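Local coordinates for RNA polymerase sigma-H factor (Fusobacterium nucleatum subsp. nucleatum, PDB 3MZY), which probably acts as an initiation factor that directs RNA polymerase to specific promoter sites and is released once transcription has started, at residues Gly124-Tyr127 with Arg128-Ala131; Ser135-Leu138 with Lys139-Asp142; Phe110-Phe113 with Glu114-Leu118; Asp142-Ile145 with Gln146-Arg149. All blocks are in the same frame, centred on the assembly; numbering follows the deposited sequence.

Contact 1 of 4, residues Gly124-Tyr127 with Arg128-Ala131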
loop_
_atom_site.group_PDB
_atom_site.type_symbol
_atom_site.label_atom_id
_atom_site.label_comp_id
_atom_site.label_asym_id
_atom_site.label_seq_id
_atom_site.Cartn_x
_atom_site.Cartn_y
_atom_site.Cartn_z
ATOM N N GLY A 124 -7.562 -4.135 -0.452
ATOM C CA GLY A 124 -7.343 -5.551 -0.771
ATOM C C GLY A 124 -7.969 -6.038 -2.065
ATOM O O GLY A 124 -8.253 -7.246 -2.226
ATOM N N TYR A 125 -8.189 -5.100 -2.989
ATOM C CA TYR A 125 -8.713 -5.397 -4.307
ATOM C C TYR A 125 -7.547 -5.667 -5.243
ATOM O O TYR A 125 -6.513 -5.006 -5.149
ATOM C CB TYR A 125 -9.537 -4.219 -4.803
ATOM C CG TYR A 125 -10.844 -4.085 -4.072
ATOM C CD1 TYR A 125 -11.880 -4.976 -4.310
ATOM C CD2 TYR A 125 -11.024 -3.096 -3.100
ATOM C CE1 TYR A 125 -13.081 -4.870 -3.620
ATOM C CE2 TYR A 125 -12.218 -2.972 -2.420
ATOM C CZ TYR A 125 -13.236 -3.865 -2.683
ATOM O OH TYR A 125 -14.402 -3.768 -1.990
ATOM N N SER A 126 -7.695 -6.644 -6.133
ATOM C CA SER A 126 -6.604 -7.005 -7.036
ATOM C C SER A 126 -6.572 -6.008 -8.192
ATOM O O SER A 126 -7.567 -5.311 -8.438
ATOM C CB SER A 126 -6.810 -8.407 -7.580
ATOM O OG SER A 126 -7.963 -8.413 -8.401
ATOM N N TYR A 127 -5.450 -5.945 -8.906
ATOM C CA TYR A 127 -5.316 -4.995 -9.998
ATOM C C TYR A 127 -6.401 -5.249 -11.044
ATOM O O TYR A 127 -6.920 -4.314 -11.642
ATOM C CB TYR A 127 -3.896 -5.019 -10.594
ATOM C CG TYR A 127 -3.622 -6.143 -11.572
ATOM C CD1 TYR A 127 -3.607 -5.911 -12.946
ATOM C CD2 TYR A 127 -3.400 -7.443 -11.122
ATOM C CE1 TYR A 127 -3.365 -6.961 -13.851
ATOM C CE2 TYR A 127 -3.151 -8.494 -12.007
ATOM C CZ TYR A 127 -3.135 -8.255 -13.367
ATOM O OH TYR A 127 -2.887 -9.305 -14.237
ATOM N N ARG A 128 -6.759 -6.515 -11.244
ATOM C CA ARG A 128 -7.843 -6.869 -12.156
ATOM C C ARG A 128 -9.171 -6.308 -11.665
ATOM O O ARG A 128 -9.969 -5.796 -12.453
ATOM C CB ARG A 128 -7.958 -8.377 -12.302
ATOM C CG ARG A 128 -6.783 -8.985 -12.994
ATOM C CD ARG A 128 -6.970 -10.472 -13.133
ATOM N NE ARG A 128 -8.187 -10.793 -13.865
ATOM C CZ ARG A 128 -8.941 -11.852 -13.606
ATOM N NH1 ARG A 128 -10.032 -12.082 -14.321
ATOM N NH2 ARG A 128 -8.602 -12.681 -12.628
ATOM N N GLU A 129 -9.404 -6.406 -10.364
ATOM C CA GLU A 129 -10.642 -5.909 -9.798
ATOM C C GLU A 129 -10.673 -4.393 -9.860
ATOM O O GLU A 129 -11.740 -3.805 -10.052
ATOM C CB GLU A 129 -10.831 -6.410 -8.367
ATOM C CG GLU A 129 -11.072 -7.916 -8.248
ATOM C CD GLU A 129 -11.081 -8.402 -6.805
ATOM O OE1 GLU A 129 -10.428 -7.761 -5.949
ATOM O OE2 GLU A 129 -11.740 -9.435 -6.518
ATOM N N ILE A 130 -9.502 -3.760 -9.739
ATOM C CA ILE A 130 -9.400 -2.306 -9.775
ATOM C C ILE A 130 -9.714 -1.793 -11.193
ATOM O O ILE A 130 -10.429 -0.793 -11.360
ATOM C CB ILE A 130 -8.003 -1.816 -9.241
ATOM C CG1 ILE A 130 -7.857 -2.145 -7.746
ATOM C CG2 ILE A 130 -7.795 -0.309 -9.474
ATOM C CD1 ILE A 130 -6.428 -2.034 -7.204
ATOM N N ALA A 131 -9.182 -2.473 -12.210
ATOM C CA ALA A 131 -9.537 -2.189 -13.605
ATOM C C ALA A 131 -11.053 -2.174 -13.808
ATOM O O ALA A 131 -11.601 -1.231 -14.378
ATOM C CB ALA A 131 -8.904 -3.201 -14.522
#
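From S126 onward the backbone turns out of an extended loop into helix 127-134, and S126 O accepts I130 N at 2.8 Å while Y127 O takes A131 N at 3.0 Å. S126 is the N-cap, and with E129 it forms a capping box. Its OG stands between its own backbone N and carbonyl carbon (chi1 66°), where it accepts E129 N at 3.2 Å. In return E129 extends back past the cap, and its OE1 receives S126 N at 3.0 Å in a nearly straight bond, on the anti side and out of the carboxylate plane. The same oxygen lies at the edge of the Y125 ring, 3.5 Å from CD1, with ring and carboxylate planes 60° apart. The next residue, I130, packs its CG1 4.0 Å from Y125 CB. Y127 turns its ring over the start of the next residue, and R128 CG sits over one face in a CH-pi contact, 3.9 Å from the centroid, before the rest of the arginine leads away. G124 is the C-prime residue of the Schellman motif ending helix 112-121. Y127 and I130 reach helix 138-159, touching I145 and I141, and S126 meets F34 of helix 29-50.

Contact 2 of 4, residues Ser135-Leu138 with Lys139-Asp142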
loop_
_atom_site.group_PDB
_atom_site.type_symbol
_atom_site.label_atom_id
_atom_site.label_comp_id
_atom_site.label_asym_id
_atom_site.label_seq_id
_atom_site.Cartn_x
_atom_site.Cartn_y
_atom_site.Cartn_z
ATOM N N SER A 135 -13.147 1.126 -14.618
ATOM C CA SER A 135 -13.332 0.995 -16.060
ATOM C C SER A 135 -12.070 1.474 -16.762
ATOM O O SER A 135 -12.102 2.371 -17.614
ATOM C CB SER A 135 -14.570 1.759 -16.523
ATOM O OG SER A 135 -15.710 1.317 -15.797
ATOM N N LYS A 136 -10.951 0.885 -16.358
ATOM C CA LYS A 136 -9.663 1.178 -16.963
ATOM C C LYS A 136 -9.119 -0.139 -17.414
ATOM O O LYS A 136 -9.576 -1.176 -16.945
ATOM C CB LYS A 136 -8.711 1.828 -15.945
ATOM C CG LYS A 136 -9.065 3.262 -15.561
ATOM C CD LYS A 136 -9.402 4.078 -16.778
ATOM C CE LYS A 136 -9.454 5.574 -16.481
ATOM N NZ LYS A 136 -8.164 6.227 -16.844
ATOM N N ASN A 137 -8.166 -0.135 -18.331
ATOM C CA ASN A 137 -7.569 -1.414 -18.721
ATOM C C ASN A 137 -6.474 -1.894 -17.765
ATOM O O ASN A 137 -5.885 -1.099 -17.035
ATOM C CB ASN A 137 -7.188 -1.479 -20.211
ATOM C CG ASN A 137 -5.998 -0.603 -20.588
ATOM O OD1 ASN A 137 -5.668 -0.482 -21.779
ATOM N ND2 ASN A 137 -5.347 -0.001 -19.603
ATOM N N LEU A 138 -6.257 -3.202 -17.736
ATOM C CA LEU A 138 -5.295 -3.838 -16.836
ATOM C C LEU A 138 -3.921 -3.169 -16.831
ATOM O O LEU A 138 -3.381 -2.889 -15.768
ATOM C CB LEU A 138 -5.159 -5.335 -17.170
ATOM C CG LEU A 138 -6.072 -6.396 -16.519
ATOM C CD1 LEU A 138 -7.568 -6.030 -16.457
ATOM C CD2 LEU A 138 -5.902 -7.753 -17.207
ATOM N N LYS A 139 -3.370 -2.911 -18.015
ATOM C CA LYS A 139 -2.001 -2.415 -18.143
ATOM C C LYS A 139 -1.881 -1.083 -17.440
ATOM O O LYS A 139 -0.898 -0.800 -16.767
ATOM C CB LYS A 139 -1.633 -2.239 -19.612
ATOM C CG LYS A 139 -0.216 -1.752 -19.846
ATOM C CD LYS A 139 -0.023 -1.329 -21.300
ATOM C CE LYS A 139 1.409 -1.566 -21.772
ATOM N NZ LYS A 139 1.539 -2.895 -22.437
ATOM N N SER A 140 -2.907 -0.271 -17.609
ATOM C CA SER A 140 -2.938 1.054 -17.050
ATOM C C SER A 140 -2.949 1.022 -15.519
ATOM O O SER A 140 -2.355 1.887 -14.884
ATOM C CB SER A 140 -4.145 1.785 -17.609
ATOM O OG SER A 140 -4.768 2.559 -16.625
ATOM N N ILE A 141 -3.612 0.024 -14.935
ATOM C CA ILE A 141 -3.692 -0.085 -13.486
ATOM C C ILE A 141 -2.349 -0.578 -12.953
ATOM O O ILE A 141 -1.823 -0.074 -11.961
ATOM C CB ILE A 141 -4.852 -1.040 -13.043
ATOM C CG1 ILE A 141 -6.219 -0.461 -13.431
ATOM C CG2 ILE A 141 -4.787 -1.355 -11.529
ATOM C CD1 ILE A 141 -6.457 0.953 -12.981
ATOM N N ASP A 142 -1.809 -1.575 -13.637
ATOM C CA ASP A 142 -0.549 -2.162 -13.277
ATOM C C ASP A 142 0.565 -1.121 -13.245
ATOM O O ASP A 142 1.381 -1.112 -12.330
ATOM C CB ASP A 142 -0.209 -3.263 -14.264
ATOM C CG ASP A 142 1.025 -4.015 -13.879
ATOM O OD1 ASP A 142 0.959 -4.800 -12.911
ATOM O OD2 ASP A 142 2.063 -3.822 -14.549
#
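With CG1 anti to the carbonyl carbon and chi2 bent to -52°, I141 brings CD1 back to K136, 3.8 Å from its CB. K136 has its own CG beside the backbone N (chi1 -71°), and a bend at chi2 carries the chain beyond CB away from this turn, towards a cation-pi contact with F113. S140 OG is a looser neighbour of the same K136 CB, at 4.1 Å. N137 occupies the N-cap position of helix 138-159. Its carbonyl O receives I141 N at 3.3 Å and makes a weak bond with S140 N at 3.1 Å. L138 O continues the pattern, taking D142 N at 3.0 Å while I141 N makes a weak second bond to it. N137 O and L138 O thus each receive two amides, one bond of each pair being weak, at a largely exposed turn. I141 is the buried residue here, packing on Y127, I130, F113 and V117, whereas the carboxylate of D142 leads away from this turn and bonds S30 OG through OD1. Apolar packing, part aliphatic and part aromatic, therefore lies on the I141 side of the turn, and D142 adds a polar tie to helix 29-50.

Contact 3 of 4, residues Phe110-Phe113 with Glu114-Leu118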
loop_
_atom_site.group_PDB
_atom_site.type_symbol
_atom_site.label_atom_id
_atom_site.label_comp_id
_atom_site.label_asym_id
_atom_site.label_seq_id
_atom_site.Cartn_x
_atom_site.Cartn_y
_atom_site.Cartn_z
ATOM N N PHE A 110 0.344 12.260 -4.943
ATOM C CA PHE A 110 -0.218 11.431 -5.995
ATOM C C PHE A 110 -1.164 12.179 -6.932
ATOM O O PHE A 110 -1.825 13.129 -6.535
ATOM C CB PHE A 110 -0.866 10.168 -5.424
ATOM C CG PHE A 110 0.123 9.184 -4.833
ATOM C CD1 PHE A 110 1.512 9.364 -4.991
ATOM C CD2 PHE A 110 -0.325 8.074 -4.147
ATOM C CE1 PHE A 110 2.426 8.461 -4.448
ATOM C CE2 PHE A 110 0.586 7.149 -3.616
ATOM C CZ PHE A 110 1.970 7.350 -3.770
ATOM N N SER A 111 -1.220 11.743 -8.184
ATOM C CA SER A 111 -2.256 12.190 -9.100
ATOM C C SER A 111 -3.657 11.736 -8.589
ATOM O O SER A 111 -3.774 10.908 -7.671
ATOM C CB SER A 111 -1.980 11.601 -10.484
ATOM O OG SER A 111 -2.304 10.200 -10.514
ATOM N N LYS A 112 -4.714 12.286 -9.170
ATOM C CA LYS A 112 -6.068 11.793 -8.900
ATOM C C LYS A 112 -6.203 10.286 -9.254
ATOM O O LYS A 112 -6.763 9.507 -8.476
ATOM C CB LYS A 112 -7.088 12.615 -9.681
ATOM C CG LYS A 112 -8.519 12.330 -9.302
ATOM C CD LYS A 112 -9.449 12.484 -10.499
ATOM C CE LYS A 112 -10.884 12.475 -10.046
ATOM N NZ LYS A 112 -11.786 12.250 -11.197
ATOM N N PHE A 113 -5.667 9.887 -10.411
ATOM C CA PHE A 113 -5.645 8.478 -10.844
ATOM C C PHE A 113 -4.893 7.588 -9.838
ATOM O O PHE A 113 -5.415 6.565 -9.392
ATOM C CB PHE A 113 -5.045 8.362 -12.264
ATOM C CG PHE A 113 -5.192 6.991 -12.900
ATOM C CD1 PHE A 113 -6.225 6.120 -12.526
ATOM C CD2 PHE A 113 -4.307 6.589 -13.904
ATOM C CE1 PHE A 113 -6.371 4.854 -13.118
ATOM C CE2 PHE A 113 -4.440 5.334 -14.521
ATOM C CZ PHE A 113 -5.481 4.450 -14.116
ATOM N N GLU A 114 -3.686 7.994 -9.471
ATOM C CA GLU A 114 -2.901 7.274 -8.464
ATOM C C GLU A 114 -3.647 7.132 -7.132
ATOM O O GLU A 114 -3.615 6.064 -6.509
ATOM C CB GLU A 114 -1.548 7.948 -8.273
ATOM C CG GLU A 114 -0.587 7.710 -9.412
ATOM C CD GLU A 114 0.592 8.693 -9.435
ATOM O OE1 GLU A 114 0.577 9.689 -8.659
ATOM O OE2 GLU A 114 1.534 8.475 -10.242
ATOM N N LYS A 115 -4.344 8.188 -6.717
ATOM C CA LYS A 115 -5.155 8.148 -5.497
ATOM C C LYS A 115 -6.353 7.197 -5.615
ATOM O O LYS A 115 -6.717 6.517 -4.641
ATOM C CB LYS A 115 -5.659 9.537 -5.130
ATOM C CG LYS A 115 -4.583 10.463 -4.572
ATOM C CD LYS A 115 -5.109 11.871 -4.608
ATOM C CE LYS A 115 -4.302 12.765 -3.758
ATOM N NZ LYS A 115 -4.695 14.203 -3.970
ATOM N N GLU A 116 -6.975 7.175 -6.792
ATOM C CA GLU A 116 -8.145 6.325 -7.022
ATOM C C GLU A 116 -7.724 4.862 -6.921
ATOM O O GLU A 116 -8.419 4.062 -6.312
ATOM C CB GLU A 116 -8.765 6.594 -8.397
ATOM C CG GLU A 116 -9.650 7.819 -8.485
ATOM C CD GLU A 116 -10.142 8.083 -9.914
ATOM O OE1 GLU A 116 -11.325 8.477 -10.077
ATOM O OE2 GLU A 116 -9.352 7.896 -10.880
ATOM N N VAL A 117 -6.571 4.542 -7.508
ATOM C CA VAL A 117 -6.014 3.194 -7.479
ATOM C C VAL A 117 -5.612 2.787 -6.058
ATOM O O VAL A 117 -5.940 1.693 -5.588
ATOM C CB VAL A 117 -4.817 3.054 -8.472
ATOM C CG1 VAL A 117 -4.004 1.775 -8.188
ATOM C CG2 VAL A 117 -5.322 3.056 -9.928
ATOM N N LEU A 118 -4.908 3.682 -5.374
ATOM C CA LEU A 118 -4.467 3.456 -3.994
ATOM C C LEU A 118 -5.644 3.094 -3.102
ATOM O O LEU A 118 -5.578 2.119 -2.354
ATOM C CB LEU A 118 -3.766 4.713 -3.463
ATOM C CG LEU A 118 -3.185 4.672 -2.049
ATOM C CD1 LEU A 118 -2.054 3.619 -1.957
ATOM C CD2 LEU A 118 -2.693 6.066 -1.603
#
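A capping box opens helix 112-121, with S111 as N-cap and E114 as its reciprocal partner. S111 OG accepts E114 N at 2.8 Å in a nearly straight bond. E114 OE1, approached from above the carboxylate plane, accepts S111 N, also at 2.8 Å. The reach back to S111 follows from E114 CG lying beside its backbone N (chi1 -74°), with an extended chain beyond. OE1 also packs on F110, 3.6 Å from CB, and the F110 side chain crosses the glutamate at about a right angle, ring and carboxylate planes 71° apart. One turn beyond E114, L118 CD2 meets the edge of the F110 ring, 4.0 Å from CE2. K115 runs beside the cap on another side: its CG lies 3.8 Å from F110 CB, while its N bonds S111 O. F113, with CG anti to its backbone N (chi1 -170°), places CE1 3.8 Å from V117 CG2, and the E116 carboxylate stands nearly perpendicular to that ring. K112 NZ and E116 OE1 form a long salt bridge at 4.0 Å, a separation at which the pair probably adds little to the turn. The second oxygen of E114, OE2, makes salt bridges with K151 NZ and R147 NE of helix 138-159. One buried carboxylate thus serves the helix start with OE1 and two basic groups with OE2, and the two positive neighbours would be expected to favour its ionised form while tying helix 112-121 to the last helix.

Contact 4 of 4, residues Asp142-Ile145 with Gln146-Arg149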
loop_
_atom_site.group_PDB
_atom_site.type_symbol
_atom_site.label_atom_id
_atom_site.label_comp_id
_atom_site.label_asym_id
_atom_site.label_seq_id
_atom_site.Cartn_x
_atom_site.Cartn_y
_atom_site.Cartn_z
ATOM N N ASP A 142 -1.809 -1.575 -13.637
ATOM C CA ASP A 142 -0.549 -2.162 -13.277
ATOM C C ASP A 142 0.565 -1.121 -13.245
ATOM O O ASP A 142 1.381 -1.112 -12.330
ATOM C CB ASP A 142 -0.209 -3.263 -14.264
ATOM C CG ASP A 142 1.025 -4.015 -13.879
ATOM O OD1 ASP A 142 0.959 -4.800 -12.911
ATOM O OD2 ASP A 142 2.063 -3.822 -14.549
ATOM N N ASN A 143 0.577 -0.248 -14.246
ATOM C CA ASN A 143 1.570 0.802 -14.361
ATOM C C ASN A 143 1.420 1.864 -13.279
ATOM O O ASN A 143 2.418 2.483 -12.867
ATOM C CB ASN A 143 1.487 1.449 -15.743
ATOM C CG ASN A 143 2.047 0.566 -16.844
ATOM O OD1 ASN A 143 2.829 -0.357 -16.595
ATOM N ND2 ASN A 143 1.664 0.861 -18.080
ATOM N N THR A 144 0.177 2.078 -12.848
ATOM C CA THR A 144 -0.141 3.012 -11.772
ATOM C C THR A 144 0.338 2.481 -10.412
ATOM O O THR A 144 0.976 3.202 -9.651
ATOM C CB THR A 144 -1.655 3.305 -11.724
ATOM O OG1 THR A 144 -2.022 3.983 -12.924
ATOM C CG2 THR A 144 -2.035 4.181 -10.511
ATOM N N ILE A 145 0.026 1.227 -10.120
ATOM C CA ILE A 145 0.520 0.550 -8.926
ATOM C C ILE A 145 2.047 0.630 -8.898
ATOM O O ILE A 145 2.649 0.766 -7.832
ATOM C CB ILE A 145 0.074 -0.923 -8.914
ATOM C CG1 ILE A 145 -1.434 -1.012 -8.645
ATOM C CG2 ILE A 145 0.871 -1.734 -7.904
ATOM C CD1 ILE A 145 -2.037 -2.416 -8.736
ATOM N N GLN A 146 2.651 0.567 -10.077
ATOM C CA GLN A 146 4.085 0.543 -10.207
ATOM C C GLN A 146 4.657 1.937 -9.942
ATOM O O GLN A 146 5.723 2.071 -9.336
ATOM C CB GLN A 146 4.475 0.047 -11.599
ATOM C CG GLN A 146 5.958 -0.267 -11.764
ATOM C CD GLN A 146 6.316 -1.639 -11.215
ATOM O OE1 GLN A 146 5.482 -2.555 -11.204
ATOM N NE2 GLN A 146 7.557 -1.788 -10.753
ATOM N N ARG A 147 3.947 2.968 -10.402
ATOM C CA ARG A 147 4.313 4.360 -10.094
ATOM C C ARG A 147 4.152 4.659 -8.623
ATOM O O ARG A 147 4.984 5.348 -8.042
ATOM C CB ARG A 147 3.461 5.356 -10.877
ATOM C CG ARG A 147 3.872 5.567 -12.302
ATOM C CD ARG A 147 3.286 6.881 -12.814
ATOM N NE ARG A 147 1.841 7.007 -12.604
ATOM C CZ ARG A 147 0.918 6.322 -13.287
ATOM N NH1 ARG A 147 1.305 5.445 -14.207
ATOM N NH2 ARG A 147 -0.387 6.488 -13.040
ATOM N N ILE A 148 3.081 4.144 -8.017
ATOM C CA ILE A 148 2.886 4.271 -6.557
ATOM C C ILE A 148 4.091 3.668 -5.800
ATOM O O ILE A 148 4.596 4.262 -4.839
ATOM C CB ILE A 148 1.538 3.640 -6.079
ATOM C CG1 ILE A 148 0.344 4.408 -6.656
ATOM C CG2 ILE A 148 1.458 3.606 -4.548
ATOM C CD1 ILE A 148 -0.998 3.694 -6.508
ATOM N N ARG A 149 4.538 2.494 -6.249
ATOM C CA ARG A 149 5.733 1.832 -5.719
ATOM C C ARG A 149 7.014 2.684 -5.822
ATOM O O ARG A 149 7.632 2.960 -4.810
ATOM C CB ARG A 149 5.949 0.482 -6.413
ATOM C CG ARG A 149 7.182 -0.274 -5.943
ATOM C CD ARG A 149 7.643 -1.294 -6.962
ATOM N NE ARG A 149 9.051 -1.638 -6.783
ATOM C CZ ARG A 149 9.703 -2.543 -7.512
ATOM N NH1 ARG A 149 9.076 -3.200 -8.486
ATOM N NH2 ARG A 149 10.987 -2.796 -7.273
#
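D142 to R149 form two turns of regular helix, in which the i to i+4 backbone bonds run unbroken from D142 O to R149 N; the shortest joins I148 N to T144 O at 2.8 Å. The distinctive side-chain contact is made by R147, which curls back against the preceding turn. Its chain is bent at chi3 (-52°), and this lays the guanidinium over T144, whose CA sits 3.4 Å above one face, towards the rim. NH2 gives a weak bond to T144 OG1 at 3.0 Å. That hydroxyl lies beside its own backbone N, from where it also bonds to S140 O a turn earlier; the carbonyl can only accept, so the hydroxyl is donor there and acceptor from R147. T144 CG2 takes the other direction and meets I148 CD1 at 4.2 Å, while I148 CG1 packs on T144 O. These groups belong to a buried face on which T144, I145 and I148 all pack against V117, with F113 touching T144 and F110 touching I148. R149 extends away to pair through NE with E153. The threonine hydroxyl is thus satisfied by S140 O, with a weak second bond from R147. The bent arginine, secured mainly by the salt bridge of its NE to E114, is further steadied by lying flat against its own helix, although the weak bond to OG1 probably contributes little.

In the fold
The order along the chain is contacts 3, 1, 2 and 4: starts of helices 112-121, 127-134 and 138-159, then the next turns of helix 138-159. Contacts 2 and 4 share D142, centres about 10 Å apart. Contact 4 is equally far from contact 3; contacts 1 and 2 are about 9 Å apart, bridged by a probable hydrogen bond from K136 N to A131 O. Contacts 1 and 3 meet lightly through I130 and V117, and F113 of contact 3 packs on contact 2, centres about 13 Å apart. The three helices pack as a bundle, in which 127-134 and 138-159 are consistent with the helix-turn-helix of sigma-70 region 4, probably presenting 138-159 to promoter DNA.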